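Local atomic coordinates of putative uncharacterized protein (Toxoplasma gondii, PDB entry 4FBD), a protein that is of unknown function but belongs to the DUF3228 family and occurs here as an assembly of two chains. Residues Thr201-Thr206 with Val215-Glu220; Gly119-Arg124 with Met236-Ser241; Glu158-Glu163 with Ser182-Lys187; Val99-Gly104 with Val186-Glu191. All coordinates share one frame; numbering follows the deposited sequence.

Contact 1 (Thr201-Thr206 with Val215-Glu220); sequences TMLRNT and VALDRE
Leu217 is the centre of this contact, its two methyls going to different residues of the last part of helix 199-204. CD1 meets Met202 CE at 3.4 Å, a tight approach, and Met202 CB at 4.0 Å, with the two side chains set roughly perpendicular. CD2 comes within 4.0 Å of Leu203 CD2. With Leu217 CG opposite the backbone N (chi1 -179°), the methyls point to the helix, while Met202 bends at chi3 (50°) and turns its terminal methyl toward the loop. Thr206 adds a third neighbour: its CG2 lies 3.5 Å from Val215 O and packs against Leu217 CB.

Thr206 is set by its own segment. Thr206 OG1 donates to Leu203 O (2.7 Å), lying in the carbonyl plane with a C=O...donor angle of 149°, and Thr206 N binds that same oxygen, so one carbonyl is gripped twice. Asp218 is the N-cap of helix 219-229, its OD1 bonding to Ala221 N just beyond its segment. Leu128 of the second subunit also packs on Leu217.

The direct chemistry is apolar and implies a hydrophobic join, at the subunit interface, of helix 199-204 and the residues after it with the loop leading into helix 219-229.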
loop_
_atom_site.group_PDB
_atom_site.type_symbol
_atom_site.label_atom_id
_atom_site.label_comp_id
_atom_site.label_asym_id
_atom_site.label_seq_id
_atom_site.Cartn_x
_atom_site.Cartn_y
_atom_site.Cartn_z
ATOM N N THR A 201 5.873 -2.727 -2.763
ATOM C CA THR A 201 7.268 -2.987 -3.090
ATOM C C THR A 201 7.558 -2.280 -4.392
ATOM O O THR A 201 8.609 -1.678 -4.541
ATOM C CB THR A 201 7.565 -4.504 -3.209
ATOM O OG1 THR A 201 7.122 -5.182 -2.024
ATOM C CG2 THR A 201 9.058 -4.778 -3.404
ATOM N N MET A 202 6.609 -2.318 -5.330
ATOM C CA MET A 202 6.804 -1.647 -6.627
ATOM C C MET A 202 6.950 -0.137 -6.463
ATOM O O MET A 202 7.791 0.482 -7.123
ATOM C CB MET A 202 5.663 -1.940 -7.594
ATOM C CG MET A 202 5.550 -3.413 -8.005
ATOM S SD MET A 202 4.306 -3.666 -9.298
ATOM C CE MET A 202 4.850 -2.398 -10.455
ATOM N N LEU A 203 6.136 0.446 -5.580
ATOM C CA LEU A 203 6.209 1.887 -5.298
ATOM C C LEU A 203 7.543 2.256 -4.641
ATOM O O LEU A 203 8.208 3.180 -5.093
ATOM C CB LEU A 203 5.060 2.340 -4.402
ATOM C CG LEU A 203 3.660 2.090 -4.975
ATOM C CD1 LEU A 203 2.614 2.522 -3.970
ATOM C CD2 LEU A 203 3.460 2.811 -6.309
ATOM N N ARG A 204 7.931 1.528 -3.589
ATOM C CA ARG A 204 9.199 1.805 -2.900
ATOM C C ARG A 204 10.410 1.696 -3.862
ATOM O O ARG A 204 11.416 2.382 -3.673
ATOM C CB ARG A 204 9.370 0.886 -1.668
ATOM C CG ARG A 204 10.631 1.149 -0.829
ATOM C CD ARG A 204 10.730 0.276 0.441
ATOM N NE ARG A 204 10.440 -1.126 0.148
ATOM C CZ ARG A 204 9.378 -1.802 0.580
ATOM N NH1 ARG A 204 8.504 -1.261 1.421
ATOM N NH2 ARG A 204 9.215 -3.062 0.210
ATOM N N ASN A 205 10.307 0.845 -4.885
ATOM C CA ASN A 205 11.379 0.687 -5.871
ATOM C C ASN A 205 11.533 1.886 -6.818
ATOM O O ASN A 205 12.525 1.964 -7.543
ATOM C CB ASN A 205 11.204 -0.601 -6.693
ATOM C CG ASN A 205 11.500 -1.865 -5.887
ATOM O OD1 ASN A 205 11.968 -1.809 -4.742
ATOM N ND2 ASN A 205 11.234 -3.020 -6.494
ATOM N N THR A 206 10.560 2.800 -6.829
ATOM C CA THR A 206 10.660 4.002 -7.660
ATOM C C THR A 206 11.334 5.138 -6.891
ATOM O O THR A 206 11.593 6.204 -7.454
ATOM C CB THR A 206 9.296 4.500 -8.136
ATOM O OG1 THR A 206 8.585 5.082 -7.035
ATOM C CG2 THR A 206 8.502 3.351 -8.774
ATOM N N VAL A 215 13.371 3.764 -11.420
ATOM C CA VAL A 215 12.678 3.712 -12.712
ATOM C C VAL A 215 11.183 4.037 -12.588
ATOM O O VAL A 215 10.528 3.646 -11.605
ATOM C CB VAL A 215 12.816 2.297 -13.358
ATOM C CG1 VAL A 215 12.192 1.208 -12.448
ATOM C CG2 VAL A 215 12.173 2.264 -14.743
ATOM N N ALA A 216 10.643 4.738 -13.589
ATOM C CA ALA A 216 9.221 5.088 -13.601
ATOM C C ALA A 216 8.362 3.817 -13.492
ATOM O O ALA A 216 8.573 2.835 -14.209
ATOM C CB ALA A 216 8.854 5.876 -14.855
ATOM N N LEU A 217 7.411 3.845 -12.574
ATOM C CA LEU A 217 6.522 2.728 -12.359
ATOM C C LEU A 217 5.891 2.188 -13.657
ATOM O O LEU A 217 5.422 2.957 -14.497
ATOM C CB LEU A 217 5.388 3.179 -11.439
ATOM C CG LEU A 217 4.345 2.134 -11.051
ATOM C CD1 LEU A 217 4.972 1.030 -10.162
ATOM C CD2 LEU A 217 3.174 2.819 -10.344
ATOM N N ASP A 218 5.888 0.865 -13.804
ATOM C CA ASP A 218 5.217 0.206 -14.920
ATOM C C ASP A 218 3.779 0.053 -14.420
ATOM O O ASP A 218 3.454 -0.907 -13.741
ATOM C CB ASP A 218 5.864 -1.145 -15.213
ATOM C CG ASP A 218 5.071 -1.978 -16.207
ATOM O OD1 ASP A 218 3.884 -1.659 -16.465
ATOM O OD2 ASP A 218 5.632 -2.978 -16.714
ATOM N N ARG A 219 2.934 1.013 -14.747
ATOM C CA ARG A 219 1.562 1.016 -14.263
ATOM C C ARG A 219 0.768 -0.253 -14.565
ATOM O O ARG A 219 -0.036 -0.673 -13.741
ATOM C CB ARG A 219 0.867 2.298 -14.720
ATOM C CG ARG A 219 1.550 3.512 -14.069
ATOM C CD ARG A 219 1.094 4.880 -14.570
ATOM N NE ARG A 219 1.828 5.920 -13.854
ATOM C CZ ARG A 219 1.360 6.574 -12.798
ATOM N NH1 ARG A 219 0.136 6.340 -12.350
ATOM N NH2 ARG A 219 2.107 7.487 -12.203
ATOM N N GLU A 220 0.986 -0.873 -15.720
ATOM C CA GLU A 220 0.288 -2.124 -16.026
ATOM C C GLU A 220 0.711 -3.285 -15.131
ATOM O O GLU A 220 -0.116 -4.098 -14.765
ATOM C CB GLU A 220 0.381 -2.461 -17.508
ATOM C CG GLU A 220 -0.501 -1.543 -18.349
ATOM C CD GLU A 220 -0.425 -1.831 -19.842
ATOM O OE1 GLU A 220 0.526 -2.517 -20.298
ATOM O OE2 GLU A 220 -1.325 -1.350 -20.574
#

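Contact 2 (Gly119-Arg124 with Met236-Ser241); sequences GYIARR and MDKESS
Gly119 presents a flat, almost fully extended backbone (phi 180°, psi 178°) to Ser241, whose CB stands 4.1 Å from Gly119 CA. This is the nearest approach of the two segments. With no side chain on Gly119, the Ser241 methylene can sit directly beside the strand. The aromatic ring of Tyr120 is turned to the other side, where Leu131 and Pro129 of its own chain, and Pro199 of the second subunit, pack on it.

Two residues along, Ile121 again faces the loop. Its CD1 lies 4.3 Å from Lys238 CE, so the aliphatic part of the lysine, near its far end, does the touching. Ile121 and Met236 both pack on Trp134, a shared neighbour of strand and loop; its indole NE1 bonds to Lys238 O. The loop is further tied to the second subunit, where Glu113 accepts from Ser241 N through OE2 and is hydrogen-bonded through OE1 to Ser240 OG.

The arrangement is that of a C-terminal tail leaving strand 232-235, making an inverse gamma turn centred on Asp237, and passing Trp134 of strand 130-135 to reach Gly119 and Ile121 of strand 117-121, an outermost strand of the four-stranded mixed sheet within the chain.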
loop_
_atom_site.group_PDB
_atom_site.type_symbol
_atom_site.label_atom_id
_atom_site.label_comp_id
_atom_site.label_asym_id
_atom_site.label_seq_id
_atom_site.Cartn_x
_atom_site.Cartn_y
_atom_site.Cartn_z
ATOM N N GLY A 119 -1.026 -3.389 9.531
ATOM C CA GLY A 119 -0.228 -2.410 10.245
ATOM C C GLY A 119 0.930 -1.912 9.423
ATOM O O GLY A 119 1.133 -2.347 8.293
ATOM N N TYR A 120 1.687 -0.989 9.997
ATOM C CA TYR A 120 2.848 -0.454 9.335
ATOM C C TYR A 120 4.066 -1.264 9.752
ATOM O O TYR A 120 4.386 -1.358 10.930
ATOM C CB TYR A 120 2.990 1.025 9.641
ATOM C CG TYR A 120 1.955 1.819 8.925
ATOM C CD1 TYR A 120 0.667 1.946 9.433
ATOM C CD2 TYR A 120 2.245 2.421 7.696
ATOM C CE1 TYR A 120 -0.304 2.659 8.729
ATOM C CE2 TYR A 120 1.296 3.159 7.021
ATOM C CZ TYR A 120 0.021 3.256 7.527
ATOM O OH TYR A 120 -0.917 3.995 6.840
ATOM N N ILE A 121 4.721 -1.849 8.770
ATOM C CA ILE A 121 5.846 -2.693 9.003
ATOM C C ILE A 121 6.987 -2.279 8.120
ATOM O O ILE A 121 6.780 -1.882 6.973
ATOM C CB ILE A 121 5.551 -4.138 8.600
ATOM C CG1 ILE A 121 4.220 -4.638 9.191
ATOM C CG2 ILE A 121 6.717 -5.030 9.052
ATOM C CD1 ILE A 121 4.222 -4.758 10.702
ATOM N N ALA A 122 8.188 -2.394 8.661
ATOM C CA ALA A 122 9.411 -2.100 7.931
ATOM C C ALA A 122 10.145 -3.412 7.799
ATOM O O ALA A 122 10.369 -4.091 8.790
ATOM C CB ALA A 122 10.251 -1.107 8.686
ATOM N N ARG A 123 10.490 -3.794 6.577
ATOM C CA ARG A 123 11.255 -5.041 6.349
ATOM C C ARG A 123 12.698 -4.961 6.850
ATOM O O ARG A 123 13.314 -5.981 7.121
ATOM C CB ARG A 123 11.153 -5.532 4.890
ATOM C CG ARG A 123 10.501 -4.542 3.923
ATOM C CD ARG A 123 10.733 -4.862 2.472
ATOM N NE ARG A 123 11.972 -4.253 2.002
ATOM C CZ ARG A 123 12.400 -4.290 0.740
ATOM N NH1 ARG A 123 13.540 -3.696 0.415
ATOM N NH2 ARG A 123 11.701 -4.922 -0.197
ATOM N N ARG A 124 13.217 -3.746 6.974
ATOM C CA ARG A 124 14.551 -3.497 7.525
ATOM C C ARG A 124 14.518 -2.274 8.440
ATOM O O ARG A 124 13.682 -1.399 8.262
ATOM C CB ARG A 124 15.603 -3.285 6.432
ATOM C CG ARG A 124 16.338 -4.541 5.974
ATOM C CD ARG A 124 17.551 -4.155 5.084
ATOM N NE ARG A 124 18.549 -5.225 4.958
ATOM C CZ ARG A 124 18.449 -6.281 4.146
ATOM N NH1 ARG A 124 17.370 -6.458 3.381
ATOM N NH2 ARG A 124 19.426 -7.185 4.116
ATOM N N MET A 236 1.725 -14.174 8.439
ATOM C CA MET A 236 2.759 -13.601 9.292
ATOM C C MET A 236 2.408 -13.909 10.742
ATOM O O MET A 236 1.230 -13.832 11.143
ATOM C CB MET A 236 2.854 -12.098 9.058
ATOM C CG MET A 236 3.976 -11.413 9.778
ATOM S SD MET A 236 3.785 -9.623 9.695
ATOM C CE MET A 236 3.883 -9.304 7.947
ATOM N N ASP A 237 3.408 -14.291 11.524
ATOM C CA ASP A 237 3.181 -14.630 12.907
ATOM C C ASP A 237 3.096 -13.366 13.741
ATOM O O ASP A 237 4.068 -12.954 14.372
ATOM C CB ASP A 237 4.286 -15.561 13.418
ATOM C CG ASP A 237 3.974 -16.151 14.794
ATOM O OD1 ASP A 237 2.841 -15.961 15.302
ATOM O OD2 ASP A 237 4.869 -16.820 15.355
ATOM N N LYS A 238 1.928 -12.744 13.699
ATOM C CA LYS A 238 1.646 -11.559 14.461
ATOM C C LYS A 238 0.109 -11.494 14.626
ATOM O O LYS A 238 -0.603 -11.315 13.664
ATOM C CB LYS A 238 2.207 -10.354 13.728
ATOM C CG LYS A 238 2.217 -9.073 14.510
ATOM C CD LYS A 238 2.834 -7.928 13.694
ATOM C CE LYS A 238 4.344 -8.043 13.496
ATOM N NZ LYS A 238 5.140 -7.700 14.727
ATOM N N GLU A 239 -0.382 -11.665 15.852
ATOM C CA GLU A 239 -1.829 -11.675 16.133
ATOM C C GLU A 239 -2.504 -10.320 16.113
ATOM O O GLU A 239 -3.697 -10.217 15.813
ATOM C CB GLU A 239 -2.107 -12.372 17.485
ATOM C CG GLU A 239 -1.756 -13.882 17.439
ATOM C CD GLU A 239 -2.556 -14.638 16.360
ATOM O OE1 GLU A 239 -3.757 -14.295 16.155
ATOM O OE2 GLU A 239 -1.991 -15.575 15.730
ATOM N N SER A 240 -1.750 -9.284 16.441
ATOM C CA SER A 240 -2.278 -7.926 16.458
ATOM C C SER A 240 -1.264 -6.967 15.888
ATOM O O SER A 240 -0.054 -7.226 15.927
ATOM C CB SER A 240 -2.592 -7.499 17.898
ATOM O OG SER A 240 -3.001 -6.148 17.910
ATOM N N SER A 241 -1.740 -5.836 15.396
ATOM C CA SER A 241 -0.834 -4.814 14.864
ATOM C C SER A 241 -0.295 -3.877 15.954
ATOM O O SER A 241 0.783 -3.299 15.823
ATOM C CB SER A 241 -1.567 -3.977 13.826
ATOM O OG SER A 241 -2.626 -3.243 14.422
#

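Contact 3 (Glu158-Glu163 with Ser182-Lys187); sequences EQIAKE and SIIAVK
Ile160 reaches from helix 157-166 to strand 181-189, and its longer branch makes the contact. CB sets the direction, its bond from CA pointing toward the strand. From there CG1 leaves opposite the carbonyl carbon (chi1 -70°) and runs within 4.1 Å of Ile184 CG2. With chi2 at 180° the branch is fully extended, which carries CD1 to the far end of its reach. There CD1 meets Ser182 CB at 3.3 Å, short for two carbons, so either tight packing or coordinate error, with Ser182 OG a little farther off at 4.0 Å. The same methyl is 4.0 Å from Ile184 CG2, so it lies against two residues of the strand. The side chains of Ile160 and Ile184 lie antiparallel, side by side, so that the contact runs alongside the branch as well as at its end.

The strand is placed by its pairing with strand 149-156. Ser182 bonds to Tyr155 through the backbone, and Ile184 and Ala185 both face Ile153 in a classic beta bulge. Strand 149-156 leads directly into helix 157-166, so Ile160 packs back on the partner of the strand that precedes its helix.

The contact is small, about 104 Å² with both sides summed, and consists of carbon packing, with the serine contributing chiefly its methylene. Cohesion probably comes from van der Waals contact and burial of apolar surface, while the sheet pairing only positions the strand.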
loop_
_atom_site.group_PDB
_atom_site.type_symbol
_atom_site.label_atom_id
_atom_site.label_comp_id
_atom_site.label_asym_id
_atom_site.label_seq_id
_atom_site.Cartn_x
_atom_site.Cartn_y
_atom_site.Cartn_z
ATOM N N GLU A 158 28.335 -18.494 -13.175
ATOM C CA GLU A 158 29.053 -17.227 -13.165
ATOM C C GLU A 158 28.511 -16.303 -12.078
ATOM O O GLU A 158 29.248 -15.908 -11.172
ATOM C CB GLU A 158 28.962 -16.573 -14.549
ATOM C CG GLU A 158 29.691 -17.373 -15.664
ATOM C CD GLU A 158 29.181 -18.828 -15.837
ATOM O OE1 GLU A 158 27.944 -19.064 -15.866
ATOM O OE2 GLU A 158 30.035 -19.737 -15.953
ATOM N N GLN A 159 27.218 -15.991 -12.147
ATOM C CA GLN A 159 26.604 -15.128 -11.146
ATOM C C GLN A 159 26.751 -15.640 -9.714
ATOM O O GLN A 159 26.920 -14.843 -8.793
ATOM C CB GLN A 159 25.142 -14.857 -11.477
ATOM C CG GLN A 159 24.948 -13.770 -12.526
ATOM C CD GLN A 159 25.204 -12.355 -12.006
ATOM O OE1 GLN A 159 25.475 -12.147 -10.822
ATOM N NE2 GLN A 159 25.099 -11.376 -12.893
ATOM N N ILE A 160 26.673 -16.950 -9.516
ATOM C CA ILE A 160 26.861 -17.514 -8.171
ATOM C C ILE A 160 28.285 -17.244 -7.661
ATOM O O ILE A 160 28.469 -16.850 -6.509
ATOM C CB ILE A 160 26.578 -19.016 -8.121
ATOM C CG1 ILE A 160 25.075 -19.267 -8.306
ATOM C CG2 ILE A 160 27.006 -19.594 -6.784
ATOM C CD1 ILE A 160 24.710 -20.732 -8.278
ATOM N N ALA A 161 29.283 -17.439 -8.515
ATOM C CA ALA A 161 30.668 -17.178 -8.123
ATOM C C ALA A 161 30.816 -15.698 -7.730
ATOM O O ALA A 161 31.318 -15.372 -6.659
ATOM C CB ALA A 161 31.620 -17.526 -9.255
ATOM N N LYS A 162 30.328 -14.828 -8.607
ATOM C CA LYS A 162 30.387 -13.374 -8.445
ATOM C C LYS A 162 29.794 -12.856 -7.122
ATOM O O LYS A 162 30.452 -12.101 -6.394
ATOM C CB LYS A 162 29.639 -12.763 -9.623
ATOM C CG LYS A 162 29.869 -11.301 -9.885
ATOM C CD LYS A 162 29.271 -10.939 -11.253
ATOM C CE LYS A 162 29.839 -11.836 -12.391
ATOM N NZ LYS A 162 29.260 -11.528 -13.726
ATOM N N GLU A 163 28.560 -13.257 -6.819
ATOM C CA GLU A 163 27.898 -12.838 -5.575
ATOM C C GLU A 163 28.537 -13.472 -4.329
ATOM O O GLU A 163 28.640 -12.817 -3.288
ATOM C CB GLU A 163 26.377 -13.112 -5.608
ATOM C CG GLU A 163 25.622 -12.269 -6.654
ATOM C CD GLU A 163 24.084 -12.336 -6.544
ATOM O OE1 GLU A 163 23.543 -12.869 -5.548
ATOM O OE2 GLU A 163 23.413 -11.821 -7.462
ATOM N N SER A 182 22.295 -23.307 -11.023
ATOM C CA SER A 182 22.065 -23.806 -9.678
ATOM C C SER A 182 20.870 -23.141 -9.042
ATOM O O SER A 182 20.644 -21.954 -9.207
ATOM C CB SER A 182 23.301 -23.652 -8.776
ATOM O OG SER A 182 24.298 -24.587 -9.145
ATOM N N ILE A 183 20.130 -23.930 -8.287
ATOM C CA ILE A 183 18.961 -23.450 -7.573
ATOM C C ILE A 183 19.425 -22.557 -6.406
ATOM O O ILE A 183 20.202 -22.996 -5.555
ATOM C CB ILE A 183 18.164 -24.643 -7.023
ATOM C CG1 ILE A 183 17.656 -25.505 -8.196
ATOM C CG2 ILE A 183 17.037 -24.160 -6.071
ATOM C CD1 ILE A 183 17.151 -26.849 -7.780
ATOM N N ILE A 184 18.971 -21.305 -6.399
ATOM C CA ILE A 184 19.299 -20.355 -5.343
ATOM C C ILE A 184 18.050 -19.981 -4.503
ATOM O O ILE A 184 18.163 -19.468 -3.392
ATOM C CB ILE A 184 20.019 -19.100 -5.899
ATOM C CG1 ILE A 184 19.186 -18.370 -6.943
ATOM C CG2 ILE A 184 21.378 -19.455 -6.497
ATOM C CD1 ILE A 184 18.091 -17.530 -6.384
ATOM N N ALA A 185 16.868 -20.274 -5.037
ATOM C CA ALA A 185 15.619 -20.021 -4.332
ATOM C C ALA A 185 14.591 -21.048 -4.740
ATOM O O ALA A 185 14.606 -21.542 -5.862
ATOM C CB ALA A 185 15.091 -18.600 -4.630
ATOM N N VAL A 186 13.689 -21.344 -3.813
ATOM C CA VAL A 186 12.587 -22.282 -4.025
ATOM C C VAL A 186 11.339 -21.666 -3.425
ATOM O O VAL A 186 11.295 -21.359 -2.253
ATOM C CB VAL A 186 12.841 -23.631 -3.331
ATOM C CG1 VAL A 186 11.694 -24.569 -3.622
ATOM C CG2 VAL A 186 14.157 -24.215 -3.776
ATOM N N LYS A 187 10.316 -21.489 -4.245
ATOM C CA LYS A 187 9.088 -20.865 -3.809
ATOM C C LYS A 187 7.909 -21.779 -3.982
ATOM O O LYS A 187 7.575 -22.126 -5.106
ATOM C CB LYS A 187 8.855 -19.637 -4.673
ATOM C CG LYS A 187 9.412 -18.359 -4.157
ATOM C CD LYS A 187 8.402 -17.694 -3.230
ATOM C CE LYS A 187 7.111 -17.297 -3.988
ATOM N NZ LYS A 187 6.203 -16.465 -3.146
#

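Contact 4 (Val99-Gly104 with Val186-Glu191); sequences VGALPG and VKAQNE
Ala101 and Ala188 have no side-chain torsion to adjust, so the placing of their methyls depends on the backbone. Ala101 has polyproline-II-like angles (phi -66°, psi 143°) directly after Gly100, which has a positive phi, and its CB reaches Ala188 CB at 3.7 Å. The Ala188 methyl also lies 3.5 Å from Leu102 O, placing it against both a methyl and a carbonyl of the loop. Next along the loop, Pro103 CA approaches Ala188 O at 3.5 Å with 146° at the hydrogen, a CA-H...O contact. Ala188 therefore engages three successive loop residues through its methyl and its carbonyl.

At the strand end, Gln189 bonds to the loop that follows. Its NE2 donates to Glu191 O at 2.8 Å almost straight and in the plane of its own amide, although it stands above the carbonyl plane of Glu191; Tyr193 O takes a second bond from this nitrogen.

In the fold, strand 181-189 pairs here with strand 149-156 of the five-stranded sheet, and Glu191 OE2 is hydrogen-bonded to Tyr228 OH of helix 219-229. Loop 99-104 leads from strand 90-96 of that sheet to strand 105-107 of the four-stranded one, so the contact lies where the chain passes between the two sheets.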
loop_
_atom_site.group_PDB
_atom_site.type_symbol
_atom_site.label_atom_id
_atom_site.label_comp_id
_atom_site.label_asym_id
_atom_site.label_seq_id
_atom_site.Cartn_x
_atom_site.Cartn_y
_atom_site.Cartn_z
ATOM N N VAL A 99 8.043 -32.047 -1.763
ATOM C CA VAL A 99 8.451 -31.971 -0.347
ATOM C C VAL A 99 7.321 -31.490 0.556
ATOM O O VAL A 99 7.479 -31.392 1.765
ATOM C CB VAL A 99 9.655 -31.039 -0.149
ATOM C CG1 VAL A 99 10.799 -31.494 -1.034
ATOM C CG2 VAL A 99 9.286 -29.625 -0.470
ATOM N N GLY A 100 6.172 -31.188 -0.032
ATOM C CA GLY A 100 5.027 -30.686 0.746
ATOM C C GLY A 100 5.250 -29.315 1.365
ATOM O O GLY A 100 4.747 -29.027 2.433
ATOM N N ALA A 101 6.014 -28.462 0.699
ATOM C CA ALA A 101 6.255 -27.109 1.201
ATOM C C ALA A 101 4.938 -26.304 1.180
ATOM O O ALA A 101 4.088 -26.481 0.302
ATOM C CB ALA A 101 7.344 -26.402 0.366
ATOM N N LEU A 102 4.768 -25.463 2.184
ATOM C CA LEU A 102 3.594 -24.623 2.316
ATOM C C LEU A 102 3.849 -23.276 1.629
ATOM O O LEU A 102 4.970 -22.772 1.653
ATOM C CB LEU A 102 3.269 -24.396 3.796
ATOM C CG LEU A 102 3.056 -25.666 4.631
ATOM C CD1 LEU A 102 2.791 -25.328 6.111
ATOM C CD2 LEU A 102 1.916 -26.529 4.026
ATOM N N PRO A 103 2.797 -22.688 1.024
ATOM C CA PRO A 103 2.910 -21.403 0.374
ATOM C C PRO A 103 3.096 -20.270 1.390
ATOM O O PRO A 103 2.892 -20.462 2.580
ATOM C CB PRO A 103 1.566 -21.259 -0.321
ATOM C CG PRO A 103 0.657 -22.025 0.473
ATOM C CD PRO A 103 1.430 -23.198 0.949
ATOM N N GLY A 104 3.428 -19.085 0.891
ATOM C CA GLY A 104 3.695 -17.902 1.724
ATOM C C GLY A 104 2.472 -17.050 1.893
ATOM O O GLY A 104 2.519 -16.038 2.569
ATOM N N VAL A 186 13.689 -21.344 -3.813
ATOM C CA VAL A 186 12.587 -22.282 -4.025
ATOM C C VAL A 186 11.339 -21.666 -3.425
ATOM O O VAL A 186 11.295 -21.359 -2.253
ATOM C CB VAL A 186 12.841 -23.631 -3.331
ATOM C CG1 VAL A 186 11.694 -24.569 -3.622
ATOM C CG2 VAL A 186 14.157 -24.215 -3.776
ATOM N N LYS A 187 10.316 -21.489 -4.245
ATOM C CA LYS A 187 9.088 -20.865 -3.809
ATOM C C LYS A 187 7.909 -21.779 -3.982
ATOM O O LYS A 187 7.575 -22.126 -5.106
ATOM C CB LYS A 187 8.855 -19.637 -4.673
ATOM C CG LYS A 187 9.412 -18.359 -4.157
ATOM C CD LYS A 187 8.402 -17.694 -3.230
ATOM C CE LYS A 187 7.111 -17.297 -3.988
ATOM N NZ LYS A 187 6.203 -16.465 -3.146
ATOM N N ALA A 188 7.269 -22.148 -2.881
ATOM C CA ALA A 188 6.065 -22.965 -2.940
ATOM C C ALA A 188 4.921 -22.037 -3.277
ATOM O O ALA A 188 4.731 -21.001 -2.608
ATOM C CB ALA A 188 5.799 -23.660 -1.628
ATOM N N GLN A 189 4.165 -22.394 -4.315
ATOM C CA GLN A 189 3.040 -21.598 -4.733
ATOM C C GLN A 189 2.080 -22.456 -5.556
ATOM O O GLN A 189 2.428 -23.547 -5.999
ATOM C CB GLN A 189 3.518 -20.375 -5.513
ATOM C CG GLN A 189 4.313 -20.690 -6.785
ATOM C CD GLN A 189 4.804 -19.453 -7.470
ATOM O OE1 GLN A 189 5.592 -18.713 -6.898
ATOM N NE2 GLN A 189 4.359 -19.219 -8.729
ATOM N N ASN A 190 0.854 -21.981 -5.717
ATOM C CA ASN A 190 -0.162 -22.728 -6.438
ATOM C C ASN A 190 -0.311 -22.246 -7.843
ATOM O O ASN A 190 -0.979 -22.864 -8.614
ATOM C CB ASN A 190 -1.501 -22.635 -5.692
ATOM C CG ASN A 190 -1.442 -23.348 -4.347
ATOM O OD1 ASN A 190 -1.056 -24.508 -4.277
ATOM N ND2 ASN A 190 -1.840 -22.667 -3.283
ATOM N N GLU A 191 0.331 -21.139 -8.182
ATOM C CA GLU A 191 0.244 -20.613 -9.518
ATOM C C GLU A 191 1.492 -21.000 -10.340
ATOM O O GLU A 191 2.610 -21.080 -9.804
ATOM C CB GLU A 191 0.112 -19.093 -9.480
ATOM C CG GLU A 191 -1.081 -18.557 -8.669
ATOM C CD GLU A 191 -0.823 -18.470 -7.181
ATOM O OE1 GLU A 191 0.340 -18.585 -6.733
ATOM O OE2 GLU A 191 -1.793 -18.252 -6.456
#

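How the contacts relate
Contacts 3 and 4 share Val186 and Lys187 on strand 181-189 of the five-stranded sheet, yet their centres are 19 Å apart. Contact 3 packs a helix on that strand, contact 4 a loop on its end. Contact 1 follows, packing helix 199-204 and the residues after it against the loop leading into helix 219-229, about 11 Å from contacts 3 and 4 at the nearest atoms. Contact 2, on the four-stranded sheet, spans a loop that includes contacts 1 and 3 and crosses contact 4. Arg204 of contact 1 and Arg123 of contact 2 come close, Arg123 salt-bridged to Glu127 and Arg204 in a long, weak pair with it. Both contacts touch the second subunit, at the dimer interface.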